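Probable tRNA pseudouridine synthase D (Methanosarcina mazei, PDB 1Z2Z) probably converts uridine-13 of transfer RNAs into pseudouridine, as a member of the TruD family of pseudouridine synthases. Local coordinates at residues 326-329 / 330-334; 289-292 / 293-296; 57-61 / 62-66; 73-76 / 77-80. All blocks are in the same frame, centred on the assembly; numbering follows the deposited sequence.

Contact 1: 326-329 / 330-334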
loop_
_atom_site.group_PDB
_atom_site.type_symbol
_atom_site.label_atom_id
_atom_site.label_comp_id
_atom_site.label_asym_id
_atom_site.label_seq_id
_atom_site.Cartn_x
_atom_site.Cartn_y
_atom_site.Cartn_z
HETATM N N MSE A 326 -27.573 7.462 -8.816
HETATM C CA MSE A 326 -26.264 6.991 -8.391
HETATM C C MSE A 326 -25.168 8.001 -8.692
HETATM O O MSE A 326 -24.424 8.407 -7.801
HETATM C CB MSE A 326 -25.931 5.664 -9.069
HETATM C CG MSE A 326 -26.739 4.518 -8.523
HETATM SE SE MSE A 326 -26.739 4.579 -6.581
HETATM C CE MSE A 326 -28.500 5.343 -6.299
ATOM N N ASN A 327 -25.070 8.403 -9.955
ATOM C CA ASN A 327 -24.055 9.362 -10.361
ATOM C C ASN A 327 -24.192 10.657 -9.566
ATOM O O ASN A 327 -23.194 11.285 -9.219
ATOM C CB ASN A 327 -24.167 9.658 -11.860
ATOM C CG ASN A 327 -22.965 10.425 -12.399
ATOM O OD1 ASN A 327 -23.109 11.302 -13.255
ATOM N ND2 ASN A 327 -21.769 10.090 -11.907
ATOM N N ARG A 328 -25.427 11.048 -9.270
ATOM C CA ARG A 328 -25.683 12.271 -8.515
ATOM C C ARG A 328 -25.096 12.198 -7.101
ATOM O O ARG A 328 -24.730 13.221 -6.522
ATOM C CB ARG A 328 -27.191 12.538 -8.462
ATOM C CG ARG A 328 -27.589 13.877 -7.854
ATOM C CD ARG A 328 -27.744 13.801 -6.336
ATOM N NE ARG A 328 -28.305 15.036 -5.786
ATOM C CZ ARG A 328 -28.751 15.173 -4.540
ATOM N NH1 ARG A 328 -29.242 16.340 -4.138
ATOM N NH2 ARG A 328 -28.714 14.145 -3.694
ATOM N N LEU A 329 -25.004 10.987 -6.555
ATOM C CA LEU A 329 -24.444 10.776 -5.221
ATOM C C LEU A 329 -22.913 10.775 -5.245
ATOM O O LEU A 329 -22.273 11.220 -4.295
ATOM C CB LEU A 329 -24.956 9.455 -4.631
ATOM C CG LEU A 329 -26.080 9.515 -3.584
ATOM C CD1 LEU A 329 -27.173 10.468 -4.029
ATOM C CD2 LEU A 329 -26.639 8.117 -3.362
ATOM N N LEU A 330 -22.328 10.276 -6.329
ATOM C CA LEU A 330 -20.878 10.242 -6.455
ATOM C C LEU A 330 -20.289 11.637 -6.287
ATOM O O LEU A 330 -19.339 11.831 -5.527
ATOM C CB LEU A 330 -20.474 9.670 -7.815
ATOM C CG LEU A 330 -20.550 8.149 -7.954
ATOM C CD1 LEU A 330 -20.746 7.759 -9.404
ATOM C CD2 LEU A 330 -19.285 7.530 -7.395
ATOM N N LYS A 331 -20.863 12.608 -6.993
ATOM C CA LYS A 331 -20.396 13.993 -6.934
ATOM C C LYS A 331 -20.702 14.640 -5.591
ATOM O O LYS A 331 -20.289 15.769 -5.320
ATOM C CB LYS A 331 -21.037 14.815 -8.057
ATOM C CG LYS A 331 -20.713 14.304 -9.454
ATOM C CD LYS A 331 -20.963 15.366 -10.520
ATOM C CE LYS A 331 -20.614 14.849 -11.911
ATOM N NZ LYS A 331 -20.724 15.903 -12.966
ATOM N N LEU A 332 -21.436 13.916 -4.756
ATOM C CA LEU A 332 -21.799 14.406 -3.435
ATOM C C LEU A 332 -21.006 13.624 -2.375
ATOM O O LEU A 332 -21.182 13.820 -1.171
ATOM C CB LEU A 332 -23.310 14.238 -3.214
ATOM C CG LEU A 332 -24.070 15.419 -2.592
ATOM C CD1 LEU A 332 -24.116 16.602 -3.568
ATOM C CD2 LEU A 332 -25.476 14.972 -2.242
ATOM N N GLY A 333 -20.125 12.744 -2.846
ATOM C CA GLY A 333 -19.304 11.948 -1.955
ATOM C C GLY A 333 -20.117 11.066 -1.034
ATOM O O GLY A 333 -19.929 11.094 0.181
ATOM N N ARG A 334 -21.034 10.288 -1.604
ATOM C CA ARG A 334 -21.848 9.393 -0.794
ATOM C C ARG A 334 -21.905 7.997 -1.397
ATOM O O ARG A 334 -22.580 7.112 -0.873
ATOM C CB ARG A 334 -23.271 9.938 -0.617
ATOM C CG ARG A 334 -23.894 9.463 0.699
ATOM C CD ARG A 334 -25.410 9.517 0.737
ATOM N NE ARG A 334 -25.959 10.808 0.336
ATOM C CZ ARG A 334 -27.260 11.074 0.296
ATOM N NH1 ARG A 334 -28.137 10.137 0.642
ATOM N NH2 ARG A 334 -27.683 12.258 -0.120
#
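Leu329 O receives two backbone N-H groups as helix 323-330 ends: Leu332 N lies 2.9 Å from Leu329 O, and Arg334 N lies 3.1 Å from Leu329 O. The two donors come in over opposite faces of the carbonyl plane, so a single oxygen takes two N-H groups of the departing chain. Gly333, with positive phi (60°), closes the type I turn from Leu330 and gives the helix end its Schellman motif. One turn back, Met326 O takes the N-H of both Leu329 and Leu330, with Leu330 N 3.2 Å from Met326 O, whereas the bond from Lys331 N to Asn327 O is weak. Outside this backbone frame, Leu332 CD2 covers one face of the Arg328 guanidinium, 3.6 Å from Arg328 NH2; a bend at chi2 (-88°) brings the arginine over the leucine. Leu329 CG likewise lies over a face of the Arg334 guanidinium, near its rim. Leu330 CD1 meets Asn327 ND2 at 3.6 Å, the two side chains crossing at about a right angle. Helix 323-330 thus runs on toward strand 336-337, with Gly333 O bonded to Arg304 and Asn327 touching the loop of Arg294.

Contact 2: 289-292 / 293-296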
loop_
_atom_site.group_PDB
_atom_site.type_symbol
_atom_site.label_atom_id
_atom_site.label_comp_id
_atom_site.label_asym_id
_atom_site.label_seq_id
_atom_site.Cartn_x
_atom_site.Cartn_y
_atom_site.Cartn_z
ATOM N N GLY A 289 -12.849 2.727 -21.446
ATOM C CA GLY A 289 -13.309 4.103 -21.550
ATOM C C GLY A 289 -14.336 4.508 -20.500
ATOM O O GLY A 289 -14.851 5.632 -20.527
ATOM N N ILE A 290 -14.642 3.599 -19.575
ATOM C CA ILE A 290 -15.614 3.872 -18.508
ATOM C C ILE A 290 -14.890 4.525 -17.317
ATOM O O ILE A 290 -14.176 3.847 -16.584
ATOM C CB ILE A 290 -16.291 2.560 -17.994
ATOM C CG1 ILE A 290 -16.741 1.669 -19.169
ATOM C CG2 ILE A 290 -17.452 2.912 -17.070
ATOM C CD1 ILE A 290 -17.923 2.178 -19.979
ATOM N N PRO A 291 -15.086 5.841 -17.105
ATOM C CA PRO A 291 -14.448 6.579 -16.012
ATOM C C PRO A 291 -14.668 5.939 -14.657
ATOM O O PRO A 291 -15.541 5.082 -14.491
ATOM C CB PRO A 291 -15.059 7.976 -16.121
ATOM C CG PRO A 291 -16.395 7.714 -16.697
ATOM C CD PRO A 291 -16.111 6.674 -17.754
ATOM N N LEU A 292 -13.871 6.360 -13.683
ATOM C CA LEU A 292 -13.955 5.787 -12.354
ATOM C C LEU A 292 -14.877 6.576 -11.434
ATOM O O LEU A 292 -15.268 6.080 -10.376
ATOM C CB LEU A 292 -12.549 5.696 -11.750
ATOM C CG LEU A 292 -11.480 5.060 -12.658
ATOM C CD1 LEU A 292 -10.138 5.035 -11.943
ATOM C CD2 LEU A 292 -11.907 3.648 -13.059
ATOM N N ASN A 293 -15.231 7.794 -11.833
ATOM C CA ASN A 293 -16.118 8.606 -11.011
ATOM C C ASN A 293 -17.523 8.788 -11.609
ATOM O O ASN A 293 -18.224 9.750 -11.290
ATOM C CB ASN A 293 -15.487 9.970 -10.737
ATOM C CG ASN A 293 -15.096 10.683 -11.995
ATOM O OD1 ASN A 293 -14.689 11.837 -11.962
ATOM N ND2 ASN A 293 -15.212 9.996 -13.121
ATOM N N ARG A 294 -17.923 7.863 -12.477
ATOM C CA ARG A 294 -19.244 7.891 -13.103
ATOM C C ARG A 294 -19.816 6.479 -13.164
ATOM O O ARG A 294 -19.124 5.523 -13.527
ATOM C CB ARG A 294 -19.180 8.485 -14.516
ATOM C CG ARG A 294 -19.069 9.998 -14.533
ATOM C CD ARG A 294 -18.985 10.548 -15.947
ATOM N NE ARG A 294 -18.706 11.985 -15.937
ATOM C CZ ARG A 294 -18.310 12.689 -16.997
ATOM N NH1 ARG A 294 -18.140 12.096 -18.173
ATOM N NH2 ARG A 294 -18.077 13.991 -16.879
ATOM N N ALA A 295 -21.084 6.345 -12.802
ATOM C CA ALA A 295 -21.717 5.036 -12.808
ATOM C C ALA A 295 -22.454 4.734 -14.116
ATOM O O ALA A 295 -22.854 5.643 -14.842
ATOM C CB ALA A 295 -22.677 4.926 -11.618
ATOM N N VAL A 296 -22.618 3.447 -14.413
ATOM C CA VAL A 296 -23.325 3.005 -15.614
ATOM C C VAL A 296 -24.316 1.912 -15.230
ATOM O O VAL A 296 -24.600 1.710 -14.051
ATOM C CB VAL A 296 -22.367 2.430 -16.682
ATOM C CG1 VAL A 296 -21.373 3.487 -17.102
ATOM C CG2 VAL A 296 -21.662 1.192 -16.149
#
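Pro291, whose ring leans on Arg294 across the bend, offers its carbonyl oxygen to Arg285 NH2, a hydrogen bond that ties this loop back to the helix before it. The motif is an open beta turn, Pro291 to Arg294, in the link between helix 263-287 and strand 301-302: Pro291 CA and Arg294 CA come within 5.8 Å of each other, with Leu292 and Asn293 at the corner. No hydrogen bond joins segment 289-292 to segment 293-296, which makes the bend a useful example of a turn whose arms are joined chiefly by contacts between side-chain carbons. Its main contact is between a proline ring and an aliphatic stem. Pro291 CG lies 3.6 Å from Arg294 CB and 3.9 Å from Arg294 CD. The arginine is placed for this by its first torsion, CG standing beside the backbone N and away from the carbonyl carbon (chi1 -77°), after which the chain runs straight to NE, passing the ring at a slant. Leu292 turns its buried side chain into helix 263-287, against Leu282 and Ile286, and also meets Leu389 of strand 389-391. Ala295 touches Leu330 at the end of helix 323-330, while Ile290 and Val296 reach Ile352 and Pro353 of helix 352-363. Farthest from the corner, the two arms meet once more through methyl groups of two beta-branched side chains, Ile290 CG2 standing 4.0 Å from Val296 CG1.

Contact 3: 57-61 / 62-66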
loop_
_atom_site.group_PDB
_atom_site.type_symbol
_atom_site.label_atom_id
_atom_site.label_comp_id
_atom_site.label_asym_id
_atom_site.label_seq_id
_atom_site.Cartn_x
_atom_site.Cartn_y
_atom_site.Cartn_z
ATOM N N ARG A 57 13.949 13.751 11.474
ATOM C CA ARG A 57 14.604 13.939 10.206
ATOM C C ARG A 57 15.500 12.761 9.924
ATOM O O ARG A 57 16.472 12.511 10.642
ATOM C CB ARG A 57 15.420 15.228 10.240
ATOM C CG ARG A 57 16.184 15.502 8.971
ATOM C CD ARG A 57 16.867 16.871 8.984
ATOM N NE ARG A 57 17.530 17.150 7.697
ATOM C CZ ARG A 57 18.563 16.459 7.206
ATOM N NH1 ARG A 57 19.076 16.792 6.030
ATOM N NH2 ARG A 57 19.097 15.448 7.892
ATOM N N ASP A 58 15.161 12.017 8.881
ATOM C CA ASP A 58 15.954 10.861 8.497
ATOM C C ASP A 58 16.147 9.846 9.637
ATOM O O ASP A 58 17.220 9.255 9.786
ATOM C CB ASP A 58 17.307 11.324 7.983
ATOM C CG ASP A 58 18.068 10.219 7.324
ATOM O OD1 ASP A 58 19.303 10.354 7.149
ATOM O OD2 ASP A 58 17.424 9.208 6.977
ATOM N N TRP A 59 15.099 9.651 10.435
ATOM C CA TRP A 59 15.132 8.702 11.544
ATOM C C TRP A 59 14.159 7.554 11.299
ATOM O O TRP A 59 13.121 7.726 10.666
ATOM C CB TRP A 59 14.707 9.361 12.853
ATOM C CG TRP A 59 15.781 10.010 13.656
ATOM C CD1 TRP A 59 16.258 11.279 13.511
ATOM C CD2 TRP A 59 16.406 9.477 14.829
ATOM N NE1 TRP A 59 17.127 11.577 14.529
ATOM C CE2 TRP A 59 17.241 10.495 15.348
ATOM C CE3 TRP A 59 16.342 8.248 15.489
ATOM C CZ2 TRP A 59 17.996 10.314 16.513
ATOM C CZ3 TRP A 59 17.089 8.066 16.638
ATOM C CH2 TRP A 59 17.914 9.098 17.141
ATOM N N ASP A 60 14.505 6.392 11.838
ATOM C CA ASP A 60 13.684 5.200 11.745
ATOM C C ASP A 60 12.926 5.110 13.062
ATOM O O ASP A 60 13.545 5.035 14.131
ATOM C CB ASP A 60 14.564 3.971 11.604
ATOM C CG ASP A 60 13.767 2.695 11.584
ATOM O OD1 ASP A 60 14.148 1.746 12.297
ATOM O OD2 ASP A 60 12.760 2.634 10.841
ATOM N N THR A 61 11.596 5.106 12.986
ATOM C CA THR A 61 10.741 5.040 14.172
ATOM C C THR A 61 11.146 3.981 15.191
ATOM O O THR A 61 11.210 4.256 16.392
ATOM C CB THR A 61 9.279 4.797 13.777
ATOM O OG1 THR A 61 8.867 5.799 12.837
ATOM C CG2 THR A 61 8.385 4.873 15.003
ATOM N N HIS A 62 11.420 2.766 14.739
ATOM C CA HIS A 62 11.796 1.772 15.710
ATOM C C HIS A 62 13.035 2.239 16.439
ATOM O O HIS A 62 13.094 2.184 17.675
ATOM C CB HIS A 62 12.024 0.415 15.065
ATOM C CG HIS A 62 10.778 -0.418 14.970
ATOM N ND1 HIS A 62 9.509 0.132 14.952
ATOM C CD2 HIS A 62 10.604 -1.756 14.836
ATOM C CE1 HIS A 62 8.613 -0.829 14.807
ATOM N NE2 HIS A 62 9.253 -1.983 14.733
ATOM N N HIS A 63 14.016 2.736 15.687
ATOM C CA HIS A 63 15.251 3.211 16.294
ATOM C C HIS A 63 15.027 4.351 17.305
ATOM O O HIS A 63 15.600 4.323 18.394
ATOM C CB HIS A 63 16.249 3.639 15.213
ATOM C CG HIS A 63 17.611 3.933 15.754
ATOM N ND1 HIS A 63 17.984 5.187 16.185
ATOM C CD2 HIS A 63 18.655 3.115 16.026
ATOM C CE1 HIS A 63 19.198 5.131 16.702
ATOM N NE2 HIS A 63 19.628 3.884 16.619
ATOM N N LEU A 64 14.175 5.317 16.962
ATOM C CA LEU A 64 13.878 6.449 17.836
ATOM C C LEU A 64 13.236 6.016 19.149
ATOM O O LEU A 64 13.668 6.401 20.237
ATOM C CB LEU A 64 12.933 7.415 17.133
ATOM C CG LEU A 64 12.913 8.871 17.611
ATOM C CD1 LEU A 64 11.614 9.521 17.138
ATOM C CD2 LEU A 64 13.017 8.958 19.120
ATOM N N THR A 65 12.173 5.234 19.036
ATOM C CA THR A 65 11.453 4.748 20.199
ATOM C C THR A 65 12.397 3.908 21.043
ATOM O O THR A 65 12.332 3.927 22.269
ATOM C CB THR A 65 10.223 3.904 19.765
ATOM O OG1 THR A 65 10.660 2.791 18.977
ATOM C CG2 THR A 65 9.283 4.746 18.919
ATOM N N ARG A 66 13.284 3.169 20.399
ATOM C CA ARG A 66 14.214 2.355 21.166
ATOM C C ARG A 66 15.205 3.284 21.901
ATOM O O ARG A 66 15.732 2.928 22.955
ATOM C CB ARG A 66 14.953 1.389 20.247
ATOM C CG ARG A 66 15.729 0.331 20.991
ATOM C CD ARG A 66 17.200 0.497 20.758
ATOM N NE ARG A 66 17.786 -0.570 19.964
ATOM C CZ ARG A 66 18.935 -0.438 19.312
ATOM N NH1 ARG A 66 19.588 0.710 19.370
ATOM N NH2 ARG A 66 19.444 -1.445 18.613
#
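Trp59 reaches over the start of helix 61-72 and meets both His63 and Leu64 in its first turn. With CG beside the backbone N (chi1 -89°) and the indole turned across the side-chain bond, the six-membered ring is carried forward to the helix. Trp59 CZ3 and CE3 come up to the edge of the His63 imidazole, close to its plane, on the ND1 side. The centroids of the Trp59 six-membered ring and the His63 ring are 5.2 Å apart and the planes lie 43° to each other, a slanted pairing that is neither a stack nor a T-shape. His63 extends its own ring toward the indole by setting CG opposite the backbone N (chi1 -171°). Leu64 CG lies over one indole face near its rim, and Leu64 CB is 3.9 Å from Trp59 CE3. Asp60 occupies the N-cap position, and its carbonyl accepts the first regular helical bond, Leu64 N to Asp60 O at 2.9 Å; the next, Thr65 N to Thr61 O, is 3.0 Å long and almost straight. On the buried side the methyls of two threonines meet, Thr61 CG2 to Thr65 CG2 at 4.0 Å. The helix start is thus packed against the sheet: Trp59 NE1 bonds to Lys111 O, Trp59 and Leu64 rest on Ile113 of strand 113-121, Leu64 also meets Leu54 of strand 49-57, and Thr61 touches Val81 of strand 79-81, its side chain about 8 Å from that of Asp86, the predicted nucleophile.

Contact 4: 73-76 / 77-80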
loop_
_atom_site.group_PDB
_atom_site.type_symbol
_atom_site.label_atom_id
_atom_site.label_comp_id
_atom_site.label_asym_id
_atom_site.label_seq_id
_atom_site.Cartn_x
_atom_site.Cartn_y
_atom_site.Cartn_z
ATOM N N GLN A 73 14.029 4.805 30.421
ATOM C CA GLN A 73 14.022 3.502 31.088
ATOM C C GLN A 73 12.606 2.961 31.266
ATOM O O GLN A 73 12.121 2.832 32.390
ATOM C CB GLN A 73 14.682 3.572 32.469
ATOM C CG GLN A 73 16.120 4.019 32.470
ATOM C CD GLN A 73 17.068 3.010 31.894
ATOM O OE1 GLN A 73 17.349 1.991 32.508
ATOM N NE2 GLN A 73 17.576 3.288 30.708
ATOM N N VAL A 74 11.950 2.682 30.145
ATOM C CA VAL A 74 10.611 2.122 30.097
ATOM C C VAL A 74 10.645 1.178 28.908
ATOM O O VAL A 74 11.565 1.238 28.075
ATOM C CB VAL A 74 9.540 3.182 29.824
ATOM C CG1 VAL A 74 9.544 4.207 30.920
ATOM C CG2 VAL A 74 9.765 3.821 28.461
ATOM N N SER A 75 9.656 0.298 28.816
ATOM C CA SER A 75 9.629 -0.643 27.698
ATOM C C SER A 75 9.252 0.093 26.413
ATOM O O SER A 75 8.670 1.173 26.449
ATOM C CB SER A 75 8.629 -1.762 27.974
ATOM O OG SER A 75 7.301 -1.302 27.800
ATOM N N GLN A 76 9.586 -0.495 25.276
ATOM C CA GLN A 76 9.281 0.147 24.007
ATOM C C GLN A 76 7.781 0.362 23.801
ATOM O O GLN A 76 7.372 1.324 23.141
ATOM C CB GLN A 76 9.885 -0.653 22.850
ATOM C CG GLN A 76 10.799 0.224 22.011
ATOM C CD GLN A 76 11.665 -0.548 21.054
ATOM O OE1 GLN A 76 12.378 -1.465 21.457
ATOM N NE2 GLN A 76 11.638 -0.163 19.779
ATOM N N LYS A 77 6.972 -0.525 24.381
ATOM C CA LYS A 77 5.517 -0.446 24.300
ATOM C C LYS A 77 4.972 0.865 24.850
ATOM O O LYS A 77 3.983 1.390 24.348
ATOM C CB LYS A 77 4.871 -1.600 25.084
ATOM C CG LYS A 77 3.338 -1.564 25.103
ATOM C CD LYS A 77 2.770 -1.897 23.729
ATOM C CE LYS A 77 1.298 -1.516 23.604
ATOM N NZ LYS A 77 0.498 -1.953 24.787
ATOM N N ARG A 78 5.605 1.395 25.891
ATOM C CA ARG A 78 5.129 2.637 26.513
ATOM C C ARG A 78 5.180 3.810 25.572
ATOM O O ARG A 78 4.681 4.881 25.895
ATOM C CB ARG A 78 5.951 2.974 27.749
ATOM C CG ARG A 78 6.523 1.776 28.459
ATOM C CD ARG A 78 5.465 0.734 28.760
ATOM N NE ARG A 78 4.272 1.300 29.363
ATOM C CZ ARG A 78 3.500 0.629 30.202
ATOM N NH1 ARG A 78 2.417 1.203 30.720
ATOM N NH2 ARG A 78 3.832 -0.610 30.539
ATOM N N ILE A 79 5.822 3.634 24.426
ATOM C CA ILE A 79 5.859 4.721 23.462
ATOM C C ILE A 79 5.226 4.219 22.156
ATOM O O ILE A 79 5.772 3.327 21.502
ATOM C CB ILE A 79 7.336 5.268 23.248
ATOM C CG1 ILE A 79 7.500 5.822 21.834
ATOM C CG2 ILE A 79 8.383 4.215 23.574
ATOM C CD1 ILE A 79 7.280 7.288 21.756
ATOM N N SER A 80 4.051 4.750 21.805
ATOM C CA SER A 80 3.390 4.314 20.575
ATOM C C SER A 80 3.002 5.399 19.595
ATOM O O SER A 80 2.784 6.559 19.944
ATOM C CB SER A 80 2.164 3.393 20.844
ATOM O OG SER A 80 1.068 4.030 21.468
#
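A short 3-10 turn, whose bonds run from Arg78 back to Ser75 and from Ile79 back to Gln76, carries the chain from helix 61-72 into strand 79-81. Arg78 N lies 3.1 Å from Ser75 O, and Ile79 N lies 3.1 Å from Gln76 O. In both bonds the donor stands well above the carbonyl plane, 56° and 52° out of it respectively, as fits the tight winding of a 3-10 turn. Around this backbone the Arg78 side chain is folded rather than stretched: bends at chi2 and chi3, both near -50°, draw its stem back over the preceding residues. Arg78 CG consequently packs on Val74, 3.6 Å from Val74 CB and 3.8 Å from Val74 CG2, while Ser75 OG lies at the edge of the Arg78 guanidinium, near its plane. The turn delivers the chain directly to the sheet. Arg78 and Ser80 form backbone hydrogen bonds with Phe98 and Ser96 of strand 90-98, and Ile79 buries its side chain against Ile95 and Ile97. Toward helix 61-72, Gln76 packs on Arg66 and gives its NE2 to Thr65 OG1, and Ile79 also touches Thr65, so the turn joins the helix it leaves to the strand it meets.

How the contacts relate
Along the chain the order is contact 3, contact 4, contact 2 and contact 1, and in space they form two pairs. Contacts 3 and 4, with centres 13 Å apart, mark the start of helix 61-72 and the link that follows it to strand 79-81 of the mixed sheet; Thr65 CG2 and Ile79 CG1 pack together between them. Contacts 2 and 1, centres 12 Å apart, bring the loop after helix 263-287 beside the end of helix 323-330, where Leu330 CD1 meets the backbone around Asn293 and Ala295. Contact 3 lies across the chain's centre from contacts 1 and 2, and the nearest atoms of contacts 1 and 4 are about 30 Å apart. Contact 3 alone approaches the predicted nucleophile.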